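Local atomic coordinates of aerobactin synthase IucA (PDB entry 5JM8), a protein that probably catalyses the ATP-dependent joining of citrate to an acetylated hydroxylysine during assembly of the siderophore aerobactin. Residues 322-327 and 422-427; 301-306 and 446-451; 412-417 and 485-490; 261-266 and 361-366. One frame throughout, in Å; residues are numbered along the deposited sequence.

Interaction 1: residues 322-327 and 422-427; sequences FRVMQE and LVLLAH. With ATP (adenosine-5'-triphosphate), chain I.
Leu424 packs against Phe322 and Val324, and the contact shows how a buried leucine can join two separate sheets in an IucA/IucC-type synthetase. Strand 322-324 is the outermost strand of a four-stranded mixed sheet, whereas strand 422-424 pairs with strand 451-453. No hydrogen bond spans the gap between the segments; apolar side chains do the joining. Along 422-427, Leu422 comes first and turns into the same interior, where Trp312 and Leu303 receive it. Leu424 follows and carries the contact. Its CG stands opposite the carbonyl carbon (chi1 -63°) and the chain then runs on extended, which pushes CD1 forward as the touching branch. CD1 arrives at the rim of the Phe322 ring, near the ring plane, 3.8 Å from CZ. The same methyl lies 3.9 Å from CG2 of Val324, the two side chains meeting at a slant, so a single methyl is wedged between a ring edge and a valine branch. Farther on, the strand has ended. The carbonyl oxygen of Leu425 accepts a hydrogen bond from Asn430, which links the segment to a residue of the magnesium site. His427 closes the segment in the nucleotide pocket: its ring meets Tyr485 edge-to-face, and the alpha-phosphate oxygen O2A of ATP sits over one ring face, 3.0 Å from His427 CE1.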
# COMPACT_ATOMS: atom_id res chain seq x y z
N PHE A 322 23.54 8.91 -9.91
CA PHE A 322 24.31 9.28 -8.73
C PHE A 322 23.69 10.48 -8.03
O PHE A 322 23.46 11.52 -8.65
CB PHE A 322 25.76 9.59 -9.12
CG PHE A 322 26.55 10.28 -8.04
CD1 PHE A 322 26.72 9.68 -6.81
CD2 PHE A 322 27.12 11.52 -8.26
CE1 PHE A 322 27.44 10.31 -5.81
CE2 PHE A 322 27.84 12.15 -7.27
CZ PHE A 322 28.01 11.54 -6.04
N ARG A 323 23.41 10.33 -6.74
CA ARG A 323 22.91 11.44 -5.92
C ARG A 323 23.78 11.66 -4.69
O ARG A 323 24.42 10.73 -4.20
CB ARG A 323 21.47 11.18 -5.46
CG ARG A 323 20.44 11.01 -6.57
CD ARG A 323 20.35 12.22 -7.49
NE ARG A 323 19.89 13.44 -6.82
CZ ARG A 323 18.62 13.75 -6.61
NH1 ARG A 323 17.65 12.93 -6.98
NH2 ARG A 323 18.31 14.88 -6.00
N VAL A 324 23.81 12.90 -4.23
CA VAL A 324 24.33 13.22 -2.91
C VAL A 324 23.17 13.73 -2.06
O VAL A 324 22.41 14.59 -2.51
CB VAL A 324 25.46 14.27 -2.97
CG1 VAL A 324 25.90 14.69 -1.57
CG2 VAL A 324 26.65 13.73 -3.75
N MET A 325 23.02 13.19 -0.86
CA MET A 325 22.03 13.70 0.09
C MET A 325 22.54 14.98 0.73
O MET A 325 23.35 14.94 1.66
CB MET A 325 21.71 12.66 1.17
CG MET A 325 20.77 11.56 0.72
SD MET A 325 20.56 10.28 1.96
CE MET A 325 19.18 9.36 1.30
N GLN A 326 22.08 16.12 0.22
CA GLN A 326 22.58 17.42 0.64
C GLN A 326 22.12 17.78 2.04
O GLN A 326 20.93 17.70 2.36
CB GLN A 326 22.14 18.50 -0.34
CG GLN A 326 22.67 18.33 -1.75
CD GLN A 326 24.18 18.44 -1.83
OE1 GLN A 326 24.83 18.96 -0.91
NE2 GLN A 326 24.75 17.95 -2.92
N GLU A 327 23.08 18.19 2.87
CA GLU A 327 22.79 18.72 4.19
C GLU A 327 22.72 20.24 4.11
O GLU A 327 23.64 20.94 4.56
CB GLU A 327 23.85 18.26 5.19
CG GLU A 327 23.97 16.74 5.28
CD GLU A 327 25.20 16.29 6.05
OE1 GLU A 327 25.78 17.12 6.78
OE2 GLU A 327 25.58 15.11 5.91
N LEU A 422 36.25 17.11 -6.69
CA LEU A 422 35.39 16.86 -5.53
C LEU A 422 35.73 15.54 -4.86
O LEU A 422 35.64 14.48 -5.47
CB LEU A 422 33.92 16.88 -5.94
CG LEU A 422 32.89 16.41 -4.90
CD1 LEU A 422 32.95 17.28 -3.66
CD2 LEU A 422 31.50 16.41 -5.51
N VAL A 423 36.10 15.61 -3.59
CA VAL A 423 36.44 14.42 -2.82
C VAL A 423 35.28 14.02 -1.91
O VAL A 423 34.93 14.74 -0.98
CB VAL A 423 37.70 14.65 -1.96
CG1 VAL A 423 38.08 13.38 -1.20
CG2 VAL A 423 38.85 15.11 -2.83
N LEU A 424 34.67 12.87 -2.20
CA LEU A 424 33.68 12.27 -1.32
C LEU A 424 34.25 10.99 -0.72
O LEU A 424 34.36 9.97 -1.40
CB LEU A 424 32.37 11.98 -2.06
CG LEU A 424 31.63 13.19 -2.64
CD1 LEU A 424 30.37 12.74 -3.36
CD2 LEU A 424 31.29 14.19 -1.55
N LEU A 425 34.62 11.06 0.56
CA LEU A 425 35.21 9.92 1.25
C LEU A 425 34.12 8.91 1.60
O LEU A 425 33.52 8.98 2.67
CB LEU A 425 35.94 10.37 2.51
CG LEU A 425 37.08 11.36 2.26
CD1 LEU A 425 37.61 11.91 3.57
CD2 LEU A 425 38.20 10.71 1.45
N ALA A 426 33.89 7.97 0.70
CA ALA A 426 32.77 7.06 0.81
C ALA A 426 33.09 5.83 1.65
O ALA A 426 33.70 4.88 1.16
CB ALA A 426 32.32 6.64 -0.57
N HIS A 427 32.66 5.85 2.91
CA HIS A 427 32.69 4.66 3.74
C HIS A 427 31.83 3.58 3.12
O HIS A 427 31.11 3.80 2.15
CB HIS A 427 32.16 4.93 5.16
CG HIS A 427 33.03 5.81 5.99
ND1 HIS A 427 32.82 7.17 6.10
CD2 HIS A 427 34.10 5.53 6.77
CE1 HIS A 427 33.73 7.69 6.91
NE2 HIS A 427 34.51 6.71 7.33
PG ATP I . 26.11 9.87 9.15
O1G ATP I . 24.73 9.84 9.76
O2G ATP I . 26.28 8.94 7.97
O3G ATP I . 26.63 11.27 8.88
PB ATP I . 28.50 9.75 10.80
O1B ATP I . 28.60 9.44 12.28
O2B ATP I . 28.75 11.17 10.33
O3B ATP I . 27.07 9.21 10.27
PA ATP I . 31.03 8.49 10.36
O1A ATP I . 31.57 9.69 11.09
O2A ATP I . 31.70 8.02 9.10
O3A ATP I . 29.48 8.75 10.00
O5' ATP I . 30.95 7.23 11.35
C5' ATP I . 30.44 6.00 10.83
C4' ATP I . 29.73 5.19 11.90
O4' ATP I . 29.30 3.96 11.31
C3' ATP I . 30.61 4.84 13.09
O3' ATP I . 29.93 5.18 14.31
C2' ATP I . 30.87 3.35 12.99
O2' ATP I . 30.77 2.71 14.26
C1' ATP I . 29.79 2.84 12.05
N9 ATP I . 30.31 1.82 11.12
C8 ATP I . 29.84 0.56 11.03
N7 ATP I . 30.52 -0.14 10.08
C5 ATP I . 31.43 0.69 9.55
C6 ATP I . 32.47 0.58 8.50
N6 ATP I . 32.63 -0.59 7.84
N1 ATP I . 33.22 1.68 8.24
C2 ATP I . 33.04 2.84 8.90
N3 ATP I . 32.12 3.00 9.87
C4 ATP I . 31.30 1.98 10.23

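Interaction 2: residues 301-306 and 446-451; sequences MRLARL and RDCQGS. With ATP (adenosine-5'-triphosphate), chain I.
Leu303 touches Cys448 and Ser451, while of the flat groups in 446-451 the Asp447 carboxylate faces the phosphates of ATP. It is gripped on its OD1 side: the backbone N of Gln449 reaches Asp447 OD1 at 3.2 Å from the anti side, tilted 34° out of the carboxylate plane, and closes an Asx turn. Lys278 forms a salt bridge to the same oxygen. The other oxygen, Asp447 OD2, lies 2.8 Å from O2B of ATP, a closeness consistent with both serving the magnesium ion, of whose site Asp447 is a member. O2G of ATP sits obliquely to the Arg446 guanidinium, neither over its face nor at its edge, 3.6 Å from Arg446 NE; NH1 and NH2 are held by Glu142 and the carbonyl oxygen of Gln429.

The apolar side of the loop is simpler. With CG trans to its backbone N (chi1 -176°), Leu303 sends CD2 between two residues, 4.0 Å from Cys448 SG and equally 4.0 Å from Ser451 CB. Ser451 turns its hydroxyl back into its own loop: OG donates to Cys448 O at 2.6 Å, in the carbonyl plane, and Ser451 N is a second donor to that oxygen. The polar end is thus satisfied while the methylene packs. Helix 294-306 thereby lies against the loop linking strands 440-445 and 451-453; Leu303 also touches Leu422, and Ser451 touches Leu424, both on strand 422-424.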
# COMPACT_ATOMS: atom_id res chain seq x y z
N MET A 301 26.66 22.82 4.14
CA MET A 301 26.15 24.02 3.49
C MET A 301 27.01 24.36 2.27
O MET A 301 26.49 24.67 1.20
CB MET A 301 26.15 25.21 4.46
CG MET A 301 25.21 25.05 5.65
SD MET A 301 23.48 24.85 5.21
CE MET A 301 23.16 26.34 4.27
N ARG A 302 28.32 24.28 2.46
CA ARG A 302 29.28 24.57 1.41
C ARG A 302 29.05 23.70 0.18
O ARG A 302 29.01 24.19 -0.95
CB ARG A 302 30.71 24.37 1.93
CG ARG A 302 31.81 24.65 0.91
CD ARG A 302 33.18 24.64 1.56
NE ARG A 302 33.27 25.63 2.64
CZ ARG A 302 33.45 25.35 3.92
NH1 ARG A 302 33.60 24.10 4.34
NH2 ARG A 302 33.51 26.34 4.81
N LEU A 303 28.87 22.41 0.41
CA LEU A 303 28.61 21.46 -0.66
C LEU A 303 27.23 21.70 -1.26
O LEU A 303 27.03 21.54 -2.47
CB LEU A 303 28.72 20.02 -0.14
CG LEU A 303 28.56 18.89 -1.16
CD1 LEU A 303 29.64 18.96 -2.24
CD2 LEU A 303 28.60 17.54 -0.46
N ALA A 304 26.27 22.09 -0.42
CA ALA A 304 24.90 22.32 -0.87
C ALA A 304 24.81 23.56 -1.77
O ALA A 304 24.11 23.54 -2.78
CB ALA A 304 23.98 22.47 0.32
N ARG A 305 25.51 24.62 -1.39
CA ARG A 305 25.56 25.83 -2.21
C ARG A 305 26.31 25.57 -3.51
O ARG A 305 25.98 26.13 -4.56
CB ARG A 305 26.24 26.97 -1.45
CG ARG A 305 25.45 27.48 -0.27
CD ARG A 305 26.14 28.66 0.39
NE ARG A 305 25.41 29.13 1.56
CZ ARG A 305 24.36 29.93 1.51
NH1 ARG A 305 23.90 30.36 0.34
NH2 ARG A 305 23.76 30.31 2.63
N LEU A 306 27.32 24.71 -3.43
CA LEU A 306 28.09 24.32 -4.60
C LEU A 306 27.26 23.47 -5.54
O LEU A 306 27.52 23.41 -6.74
CB LEU A 306 29.35 23.57 -4.17
CG LEU A 306 30.42 23.31 -5.23
CD1 LEU A 306 30.92 24.60 -5.86
CD2 LEU A 306 31.58 22.52 -4.63
N ARG A 446 26.04 9.69 1.30
CA ARG A 446 25.58 10.29 2.55
C ARG A 446 26.77 10.73 3.39
O ARG A 446 27.87 10.19 3.24
CB ARG A 446 24.72 9.29 3.31
CG ARG A 446 24.51 9.62 4.77
CD ARG A 446 23.62 8.59 5.42
NE ARG A 446 24.27 7.29 5.52
CZ ARG A 446 23.61 6.15 5.71
NH1 ARG A 446 22.29 6.16 5.82
NH2 ARG A 446 24.26 5.00 5.80
N ASP A 447 26.54 11.72 4.26
CA ASP A 447 27.56 12.27 5.16
C ASP A 447 28.46 13.26 4.43
O ASP A 447 29.51 12.89 3.90
CB ASP A 447 28.40 11.16 5.81
CG ASP A 447 29.19 11.64 7.01
OD1 ASP A 447 29.22 12.87 7.26
OD2 ASP A 447 29.78 10.80 7.71
N CYS A 448 28.05 14.52 4.44
CA CYS A 448 28.79 15.58 3.76
C CYS A 448 29.96 16.08 4.60
O CYS A 448 30.76 16.90 4.14
CB CYS A 448 27.84 16.73 3.44
SG CYS A 448 26.37 16.19 2.53
N GLN A 449 30.06 15.58 5.83
CA GLN A 449 31.20 15.88 6.69
C GLN A 449 32.48 15.31 6.09
O GLN A 449 33.58 15.74 6.43
CB GLN A 449 30.97 15.32 8.09
CG GLN A 449 32.02 15.71 9.12
CD GLN A 449 31.70 15.19 10.51
OE1 GLN A 449 30.62 14.65 10.75
NE2 GLN A 449 32.63 15.36 11.43
N GLY A 450 32.32 14.35 5.18
CA GLY A 450 33.44 13.71 4.52
C GLY A 450 33.67 14.25 3.12
O GLY A 450 34.23 13.56 2.26
N SER A 451 33.21 15.47 2.88
CA SER A 451 33.44 16.15 1.61
C SER A 451 34.70 17.00 1.69
O SER A 451 34.93 17.68 2.69
CB SER A 451 32.24 17.01 1.22
OG SER A 451 32.03 18.05 2.16
PG ATP I . 26.11 9.87 9.15
O1G ATP I . 24.73 9.84 9.76
O2G ATP I . 26.28 8.94 7.97
O3G ATP I . 26.63 11.27 8.88
PB ATP I . 28.50 9.75 10.80
O1B ATP I . 28.60 9.44 12.28
O2B ATP I . 28.75 11.17 10.33
O3B ATP I . 27.07 9.21 10.27
PA ATP I . 31.03 8.49 10.36
O1A ATP I . 31.57 9.69 11.09
O2A ATP I . 31.70 8.02 9.10
O3A ATP I . 29.48 8.75 10.00
O5' ATP I . 30.95 7.23 11.35
C5' ATP I . 30.44 6.00 10.83
C4' ATP I . 29.73 5.19 11.90
O4' ATP I . 29.30 3.96 11.31
C3' ATP I . 30.61 4.84 13.09
O3' ATP I . 29.93 5.18 14.31
C2' ATP I . 30.87 3.35 12.99
O2' ATP I . 30.77 2.71 14.26
C1' ATP I . 29.79 2.84 12.05
N9 ATP I . 30.31 1.82 11.12
C8 ATP I . 29.84 0.56 11.03
N7 ATP I . 30.52 -0.14 10.08
C5 ATP I . 31.43 0.69 9.55
C6 ATP I . 32.47 0.58 8.50
N6 ATP I . 32.63 -0.59 7.84
N1 ATP I . 33.22 1.68 8.24
C2 ATP I . 33.04 2.84 8.90
N3 ATP I . 32.12 3.00 9.87
C4 ATP I . 31.30 1.98 10.23

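Interaction 3: residues 412-417 and 485-490; sequences PLFTAE and YLLVNS. With ATP (adenosine-5'-triphosphate), chain I.
Leu486 reaches across to Leu413 and Phe414, and each of its outer atoms has a distinct role. Beyond CB, the first torsion swings CG away from the backbone N (chi1 -173°), directing the fork at the other helix. CG itself only grazes the aromatic rim, 4.2 Å from Phe414 CE2. One branch, CD1, meets Leu413 CD1 at 3.7 Å. The other, CD2, lies over one face of the Phe414 ring in a CH-pi contact, 3.9 Å from the ring centroid and 25° off the normal, displaced toward the CE2 and CZ rim. The ring is used twice, for Leu487 CD1 approaches its edge near the plane, 4.4 Å from Phe414 CZ. Around them, Phe482 meets the Phe414 ring edge-to-face, and Leu517 touches both Phe414 and Leu487.

Helices 394-420 and 475-500 run roughly antiparallel here, at 152°, with the local axes 12.5 Å apart, a spacing bridged by these large side chains. Asn489, the centre of an inverse gamma turn in this irregular part of the chain, reads the adenine: Asn489 ND2 donates to N1 of ATP at 3.0 Å, while N6 of ATP donates to Asn489 OD1 at 3.3 Å. These two hydrogen bonds engage the N1/N6 edge of adenine, placing the helix pair at the base end of the ATP pocket.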
# COMPACT_ATOMS: atom_id res chain seq x y z
N PRO A 412 31.20 7.23 -10.57
CA PRO A 412 30.92 8.64 -10.26
C PRO A 412 31.86 9.24 -9.22
O PRO A 412 32.14 10.43 -9.27
CB PRO A 412 29.48 8.60 -9.73
CG PRO A 412 29.23 7.18 -9.36
CD PRO A 412 30.04 6.37 -10.31
N LEU A 413 32.34 8.42 -8.29
CA LEU A 413 33.16 8.92 -7.19
C LEU A 413 34.60 9.22 -7.60
O LEU A 413 35.17 10.23 -7.20
CB LEU A 413 33.15 7.92 -6.03
CG LEU A 413 31.81 7.77 -5.30
CD1 LEU A 413 31.84 6.57 -4.37
CD2 LEU A 413 31.46 9.03 -4.53
N PHE A 414 35.19 8.33 -8.41
CA PHE A 414 36.53 8.55 -8.93
C PHE A 414 36.55 9.68 -9.96
O PHE A 414 37.55 10.38 -10.10
CB PHE A 414 37.09 7.28 -9.57
CG PHE A 414 37.67 6.30 -8.58
CD1 PHE A 414 38.90 6.53 -7.99
CD2 PHE A 414 36.99 5.13 -8.27
CE1 PHE A 414 39.44 5.63 -7.10
CE2 PHE A 414 37.52 4.23 -7.37
CZ PHE A 414 38.74 4.47 -6.78
N THR A 415 35.44 9.84 -10.68
CA THR A 415 35.33 10.86 -11.72
C THR A 415 35.08 12.24 -11.12
O THR A 415 35.56 13.24 -11.63
CB THR A 415 34.20 10.54 -12.72
OG1 THR A 415 34.45 9.27 -13.34
CG2 THR A 415 34.10 11.61 -13.79
N ALA A 416 34.31 12.27 -10.04
CA ALA A 416 34.02 13.53 -9.35
C ALA A 416 35.30 14.17 -8.82
O ALA A 416 35.43 15.39 -8.82
CB ALA A 416 33.04 13.29 -8.22
N GLU A 417 36.23 13.34 -8.36
CA GLU A 417 37.52 13.82 -7.87
C GLU A 417 38.44 14.20 -9.03
O GLU A 417 39.07 15.26 -9.01
CB GLU A 417 38.19 12.76 -7.00
CG GLU A 417 39.56 13.17 -6.44
CD GLU A 417 40.69 13.06 -7.45
OE1 GLU A 417 40.74 12.04 -8.17
OE2 GLU A 417 41.51 13.99 -7.54
N TYR A 485 39.16 4.35 2.16
CA TYR A 485 37.71 4.33 2.33
C TYR A 485 37.00 3.62 1.20
O TYR A 485 36.07 2.85 1.44
CB TYR A 485 37.18 5.76 2.45
CG TYR A 485 37.57 6.46 3.74
CD1 TYR A 485 36.89 6.21 4.92
CD2 TYR A 485 38.60 7.38 3.76
CE1 TYR A 485 37.25 6.85 6.10
CE2 TYR A 485 38.96 8.03 4.93
CZ TYR A 485 38.28 7.76 6.09
OH TYR A 485 38.64 8.40 7.26
N LEU A 486 37.44 3.85 -0.03
CA LEU A 486 36.65 3.49 -1.20
C LEU A 486 36.98 2.11 -1.79
O LEU A 486 36.19 1.56 -2.55
CB LEU A 486 36.80 4.56 -2.28
CG LEU A 486 35.92 4.43 -3.53
CD1 LEU A 486 34.45 4.25 -3.18
CD2 LEU A 486 36.10 5.64 -4.43
N LEU A 487 38.15 1.56 -1.45
CA LEU A 487 38.54 0.24 -1.94
C LEU A 487 38.73 -0.75 -0.80
O LEU A 487 38.21 -1.87 -0.86
CB LEU A 487 39.82 0.33 -2.77
CG LEU A 487 39.65 0.95 -4.15
CD1 LEU A 487 40.99 1.37 -4.71
CD2 LEU A 487 38.95 -0.02 -5.10
N VAL A 488 39.47 -0.35 0.23
CA VAL A 488 39.71 -1.23 1.37
C VAL A 488 38.44 -1.33 2.21
O VAL A 488 37.89 -2.42 2.39
CB VAL A 488 40.87 -0.72 2.25
CG1 VAL A 488 41.06 -1.63 3.47
CG2 VAL A 488 42.15 -0.64 1.45
N ASN A 489 37.98 -0.19 2.73
CA ASN A 489 36.80 -0.17 3.58
C ASN A 489 35.52 0.03 2.77
O ASN A 489 34.69 0.88 3.09
CB ASN A 489 36.94 0.94 4.64
CG ASN A 489 35.88 0.83 5.73
OD1 ASN A 489 35.29 -0.22 5.92
ND2 ASN A 489 35.65 1.93 6.43
N SER A 490 35.36 -0.77 1.72
CA SER A 490 34.19 -0.69 0.86
C SER A 490 34.17 -1.81 -0.17
O SER A 490 33.44 -2.80 -0.01
CB SER A 490 34.14 0.66 0.14
OG SER A 490 33.34 1.59 0.84
PG ATP I . 26.11 9.87 9.15
O1G ATP I . 24.73 9.84 9.76
O2G ATP I . 26.28 8.94 7.97
O3G ATP I . 26.63 11.27 8.88
PB ATP I . 28.50 9.75 10.80
O1B ATP I . 28.60 9.44 12.28
O2B ATP I . 28.75 11.17 10.33
O3B ATP I . 27.07 9.21 10.27
PA ATP I . 31.03 8.49 10.36
O1A ATP I . 31.57 9.69 11.09
O2A ATP I . 31.70 8.02 9.10
O3A ATP I . 29.48 8.75 10.00
O5' ATP I . 30.95 7.23 11.35
C5' ATP I . 30.44 6.00 10.83
C4' ATP I . 29.73 5.19 11.90
O4' ATP I . 29.30 3.96 11.31
C3' ATP I . 30.61 4.84 13.09
O3' ATP I . 29.93 5.18 14.31
C2' ATP I . 30.87 3.35 12.99
O2' ATP I . 30.77 2.71 14.26
C1' ATP I . 29.79 2.84 12.05
N9 ATP I . 30.31 1.82 11.12
C8 ATP I . 29.84 0.56 11.03
N7 ATP I . 30.52 -0.14 10.08
C5 ATP I . 31.43 0.69 9.55
C6 ATP I . 32.47 0.58 8.50
N6 ATP I . 32.63 -0.59 7.84
N1 ATP I . 33.22 1.68 8.24
C2 ATP I . 33.04 2.84 8.90
N3 ATP I . 32.12 3.00 9.87
C4 ATP I . 31.30 1.98 10.23

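Interaction 4: residues 261-266 and 361-366; sequences PTTSSR and TNVLVS. With ATP (adenosine-5'-triphosphate), chain I.
Thr263 supplies the apolar contact with Val363 and Val365, all of it through one methyl. CG2 points across to the strand-helix junction, where it meets Val363 CG1 at 4.1 Å and Val365 CG1 at 4.2 Å, tip to tip in both cases. Ser366 OG lies 4.2 Å from Thr263 CG2, plain van der Waals contact. On its other branch, Val365 CG2 packs against the adenine, 3.4 Å from N7 of ATP.

Hydrogen bonds hold the polar atoms of this patch elsewhere. Thr263 OG1 is bonded to Glu142 and Gln429, the latter a magnesium-site residue, and Ser366 OG to the carbonyl oxygen of Ala141. A type I turn from Thr262 to Ser265 shapes the loop, closed by Ser265 N donating to Thr262 O at 2.7 Å.

The bonds to the nucleotide form the third group. Ser264 OG donates to O1G of ATP at 2.6 Å. Arg266, extended from CG to NE, brings its guanidinium edge-on to the beta phosphorus: NE donates to O1B at 3.2 Å (150° at the hydrogen) and NH1 to O2B at 3.2 Å, with a weak additional bond from NH1 to O1B.

The turn and the arginine that follows it therefore divide the chemistry, threonine holding the framework while serine and arginine address phosphate. The charge of Arg266 probably offsets part of that on the beta phosphate, and its two-donor grip would fix the orientation of that group.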
# COMPACT_ATOMS: atom_id res chain seq x y z
N PRO A 261 16.80 5.35 14.57
CA PRO A 261 18.25 5.56 14.53
C PRO A 261 18.91 4.69 13.45
O PRO A 261 18.61 3.50 13.36
CB PRO A 261 18.73 5.16 15.93
CG PRO A 261 17.61 4.37 16.52
CD PRO A 261 16.36 4.90 15.91
N THR A 262 19.77 5.29 12.64
CA THR A 262 20.42 4.57 11.55
C THR A 262 21.76 4.00 12.01
O THR A 262 22.08 4.05 13.20
CB THR A 262 20.64 5.48 10.33
OG1 THR A 262 21.59 6.51 10.65
CG2 THR A 262 19.33 6.12 9.90
N THR A 263 22.53 3.46 11.07
CA THR A 263 23.82 2.85 11.37
C THR A 263 24.73 3.74 12.22
O THR A 263 25.53 3.24 13.01
CB THR A 263 24.58 2.49 10.07
OG1 THR A 263 24.41 3.54 9.11
CG2 THR A 263 24.07 1.19 9.48
N SER A 264 24.58 5.05 12.07
CA SER A 264 25.44 6.01 12.77
C SER A 264 24.82 6.49 14.08
O SER A 264 25.41 7.33 14.77
CB SER A 264 25.72 7.22 11.87
OG SER A 264 24.51 7.78 11.39
N SER A 265 23.64 5.97 14.40
CA SER A 265 22.93 6.28 15.64
C SER A 265 22.48 7.74 15.75
O SER A 265 21.31 8.00 16.03
CB SER A 265 23.80 5.93 16.86
OG SER A 265 24.12 4.55 16.88
N ARG A 266 23.38 8.68 15.54
CA ARG A 266 23.04 10.10 15.69
C ARG A 266 22.20 10.61 14.54
O ARG A 266 21.59 11.68 14.64
CB ARG A 266 24.30 10.95 15.83
CG ARG A 266 25.26 10.93 14.65
CD ARG A 266 26.27 12.06 14.79
NE ARG A 266 27.43 11.93 13.91
CZ ARG A 266 28.45 12.79 13.91
NH1 ARG A 266 29.46 12.61 13.08
NH2 ARG A 266 28.45 13.83 14.74
N THR A 361 17.07 0.49 -1.66
CA THR A 361 18.25 1.30 -1.39
C THR A 361 18.79 0.89 -0.03
O THR A 361 18.15 1.14 0.99
CB THR A 361 17.93 2.80 -1.42
OG1 THR A 361 17.29 3.12 -2.67
CG2 THR A 361 19.19 3.64 -1.26
N ASN A 362 19.95 0.25 -0.02
CA ASN A 362 20.55 -0.25 1.22
C ASN A 362 21.95 0.30 1.45
O ASN A 362 22.73 0.47 0.51
CB ASN A 362 20.63 -1.78 1.21
CG ASN A 362 19.30 -2.45 0.90
OD1 ASN A 362 19.27 -3.56 0.38
ND2 ASN A 362 18.20 -1.78 1.24
N VAL A 363 22.28 0.58 2.71
CA VAL A 363 23.64 0.94 3.06
C VAL A 363 24.52 -0.30 2.89
O VAL A 363 24.16 -1.40 3.30
CB VAL A 363 23.74 1.48 4.50
CG1 VAL A 363 23.37 0.41 5.52
CG2 VAL A 363 25.14 2.03 4.76
N LEU A 364 25.67 -0.11 2.25
CA LEU A 364 26.51 -1.22 1.83
C LEU A 364 27.00 -2.07 3.01
O LEU A 364 27.09 -3.29 2.90
CB LEU A 364 27.71 -0.69 1.04
CG LEU A 364 28.74 -1.70 0.51
CD1 LEU A 364 28.09 -2.67 -0.46
CD2 LEU A 364 29.91 -0.98 -0.13
N VAL A 365 27.29 -1.42 4.13
CA VAL A 365 27.92 -2.07 5.27
C VAL A 365 27.06 -3.19 5.86
O VAL A 365 27.57 -4.16 6.42
CB VAL A 365 28.26 -1.05 6.38
CG1 VAL A 365 26.99 -0.45 6.97
CG2 VAL A 365 29.09 -1.70 7.47
N SER A 366 25.74 -3.05 5.73
CA SER A 366 24.82 -4.05 6.26
C SER A 366 24.80 -5.29 5.37
O SER A 366 24.52 -6.40 5.84
CB SER A 366 23.42 -3.46 6.39
OG SER A 366 23.42 -2.34 7.26
PG ATP I . 26.11 9.87 9.15
O1G ATP I . 24.73 9.84 9.76
O2G ATP I . 26.28 8.94 7.97
O3G ATP I . 26.63 11.27 8.88
PB ATP I . 28.50 9.75 10.80
O1B ATP I . 28.60 9.44 12.28
O2B ATP I . 28.75 11.17 10.33
O3B ATP I . 27.07 9.21 10.27
PA ATP I . 31.03 8.49 10.36
O1A ATP I . 31.57 9.69 11.09
O2A ATP I . 31.70 8.02 9.10
O3A ATP I . 29.48 8.75 10.00
O5' ATP I . 30.95 7.23 11.35
C5' ATP I . 30.44 6.00 10.83
C4' ATP I . 29.73 5.19 11.90
O4' ATP I . 29.30 3.96 11.31
C3' ATP I . 30.61 4.84 13.09
O3' ATP I . 29.93 5.18 14.31
C2' ATP I . 30.87 3.35 12.99
O2' ATP I . 30.77 2.71 14.26
C1' ATP I . 29.79 2.84 12.05
N9 ATP I . 30.31 1.82 11.12
C8 ATP I . 29.84 0.56 11.03
N7 ATP I . 30.52 -0.14 10.08
C5 ATP I . 31.43 0.69 9.55
C6 ATP I . 32.47 0.58 8.50
N6 ATP I . 32.63 -0.59 7.84
N1 ATP I . 33.22 1.68 8.24
C2 ATP I . 33.04 2.84 8.90
N3 ATP I . 32.12 3.00 9.87
C4 ATP I . 31.30 1.98 10.23

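Four small contacts surround one ATP, each touching it, with interactions 2 and 4 sharing the beta and gamma phosphates. Interactions 1 and 2, with centres about 7 Å apart, are joined directly: Glu327 OE2 lies 2.9 Å from Cys448 N, and Leu425 N 3.1 Å from Gly450 O, so the metal-binding loop is moored to both segments of interaction 1. Interaction 3, about 10 Å from interaction 1 between centres, is linked to it through Ala416 O and Leu422 N, 2.9 Å apart where helix 394-420 gives way to strand 422-424. Interaction 4 sits about 18 Å from interaction 2, between centres, yet reaches it beside the phosphates, where Gln449 OE1 comes within 3.3 Å of Arg266 NH1.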